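Long-range contact in putative phosphosugar isomerase (Silicibacter pomeroyi DSS-3, PDB 3FJ1), which is of unproven function but carries paired SIS domains and probably binds phosphosugars or related carbohydrate derivatives, as in GlmS-type isomerases and aminotransferases: residues P269-A274 with A286-V291. Sequence-based numbering, arbitrary orientation.
Sequences PLAEIA and ATTGRV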
loop_
_atom_site.group_PDB
_atom_site.type_symbol
_atom_site.label_atom_id
_atom_site.label_comp_id
_atom_site.label_asym_id
_atom_site.label_seq_id
_atom_site.Cartn_x
_atom_site.Cartn_y
_atom_site.Cartn_z
ATOM N N PRO A 269 1.214 4.972 21.614
ATOM C CA PRO A 269 1.757 5.855 20.568
ATOM C C PRO A 269 0.713 6.555 19.678
ATOM O O PRO A 269 0.973 7.664 19.220
ATOM C CB PRO A 269 2.655 4.928 19.733
ATOM C CG PRO A 269 2.291 3.567 20.104
ATOM C CD PRO A 269 1.787 3.618 21.522
ATOM N N LEU A 270 -0.410 5.901 19.384
ATOM C CA LEU A 270 -1.469 6.513 18.602
ATOM C C LEU A 270 -2.026 7.715 19.370
ATOM O O LEU A 270 -2.138 8.816 18.846
ATOM C CB LEU A 270 -2.555 5.480 18.314
ATOM C CG LEU A 270 -3.788 5.823 17.439
ATOM C CD1 LEU A 270 -4.710 6.931 18.022
ATOM C CD2 LEU A 270 -3.324 6.153 16.034
ATOM N N ALA A 271 -2.362 7.479 20.629
ATOM C CA ALA A 271 -2.863 8.525 21.521
ATOM C C ALA A 271 -1.879 9.713 21.612
ATOM O O ALA A 271 -2.302 10.861 21.596
ATOM C CB ALA A 271 -3.121 7.942 22.884
ATOM N N GLU A 272 -0.581 9.423 21.738
ATOM C CA GLU A 272 0.457 10.431 21.806
ATOM C C GLU A 272 0.459 11.384 20.589
ATOM O O GLU A 272 0.507 12.618 20.731
ATOM C CB GLU A 272 1.822 9.742 21.969
ATOM N N ILE A 273 0.420 10.813 19.403
ATOM C CA ILE A 273 0.379 11.617 18.168
ATOM C C ILE A 273 -0.958 12.360 18.053
ATOM O O ILE A 273 -0.980 13.503 17.621
ATOM C CB ILE A 273 0.628 10.757 16.918
ATOM C CG1 ILE A 273 2.067 10.243 16.931
ATOM C CG2 ILE A 273 0.294 11.562 15.622
ATOM C CD1 ILE A 273 3.123 11.304 16.687
ATOM N N ALA A 274 -2.056 11.717 18.456
ATOM C CA ALA A 274 -3.374 12.338 18.388
ATOM C C ALA A 274 -3.335 13.613 19.232
ATOM O O ALA A 274 -3.780 14.686 18.809
ATOM C CB ALA A 274 -4.454 11.358 18.873
ATOM N N ALA A 286 -10.154 10.367 18.938
ATOM C CA ALA A 286 -9.459 9.063 18.940
ATOM C C ALA A 286 -10.221 8.052 19.756
ATOM O O ALA A 286 -10.835 8.427 20.744
ATOM C CB ALA A 286 -8.024 9.201 19.420
ATOM N N THR A 287 -10.168 6.776 19.360
ATOM C CA THR A 287 -10.941 5.682 20.001
ATOM C C THR A 287 -10.172 5.085 21.186
ATOM O O THR A 287 -9.911 3.894 21.223
ATOM C CB THR A 287 -11.289 4.546 19.002
ATOM O OG1 THR A 287 -10.077 3.921 18.552
ATOM C CG2 THR A 287 -12.057 5.073 17.725
ATOM N N THR A 288 -9.833 5.927 22.144
ATOM C CA THR A 288 -9.077 5.515 23.307
ATOM C C THR A 288 -9.221 6.554 24.412
ATOM O O THR A 288 -9.269 7.762 24.158
ATOM C CB THR A 288 -7.584 5.314 22.987
ATOM O OG1 THR A 288 -6.845 5.196 24.207
ATOM C CG2 THR A 288 -7.022 6.470 22.160
ATOM N N GLY A 289 -9.229 6.038 25.635
ATOM C CA GLY A 289 -9.278 6.838 26.839
ATOM C C GLY A 289 -7.946 7.461 27.165
ATOM O O GLY A 289 -7.878 8.328 28.032
ATOM N N ARG A 290 -6.898 7.050 26.458
ATOM C CA ARG A 290 -5.540 7.531 26.729
ATOM C C ARG A 290 -5.227 8.946 26.258
ATOM O O ARG A 290 -4.242 9.516 26.697
ATOM C CB ARG A 290 -4.505 6.599 26.115
ATOM C CG ARG A 290 -4.547 5.206 26.640
ATOM C CD ARG A 290 -3.352 4.471 26.149
ATOM N NE ARG A 290 -2.202 4.857 26.953
ATOM C CZ ARG A 290 -1.520 4.046 27.760
ATOM N NH1 ARG A 290 -1.776 2.740 27.814
ATOM N NH2 ARG A 290 -0.519 4.543 28.462
ATOM N N VAL A 291 -6.029 9.501 25.354
ATOM C CA VAL A 291 -5.809 10.872 24.900
ATOM C C VAL A 291 -6.272 11.847 25.987
ATOM O O VAL A 291 -7.313 11.633 26.625
ATOM C CB VAL A 291 -6.536 11.208 23.584
ATOM C CG1 VAL A 291 -5.860 10.459 22.411
ATOM C CG2 VAL A 291 -8.008 10.906 23.682
#
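Ala271 shows how a small helix residue lets a loop come close: its CB meets Val291 CG1 at 3.7 Å and Arg290 CB at 3.8 Å, and the CA atoms of Ala271 and Val291 are 5.1 Å apart. Thr288 CG2 comes within 4.2 Å of Ala271 CB. Val291 makes its contact through one branch. With CG1 anti to the carbonyl carbon (chi1 -71°), this methyl lies against Ala271 and also reaches Ala274 CB at 3.9 Å, one helical turn further on. Ala274 CB in turn faces Ala286 CB at 4.2 Å, while Leu270, its CG anti to the backbone N (chi1 -177°), brings CD1 within 4.3 Å of Ala286 CB. The interface is thus largely apolar: mostly methyl groups, with the Arg290 CB methylene and Ala271 O also taking part.

The polar groups both shape the loop and anchor it to its neighbours. Thr288 OG1 accepts the backbone N-H of Arg290 at 2.9 Å, nearly straight at 166°, forming an ST turn; the same hydroxyl is hydrogen-bonded to Glu267 OE2, tying the turn to the start of the helix. Thr287, the preceding residue, centres an inverse gamma turn, and its OG1 is hydrogen-bonded to Ala261 N.

In the second SIS domain, helix 267-279 connects the parallel neighbours 257-259 and 284-286 in a beta-alpha-beta crossover, and the loop after strand 284-286 packs on that connecting helix.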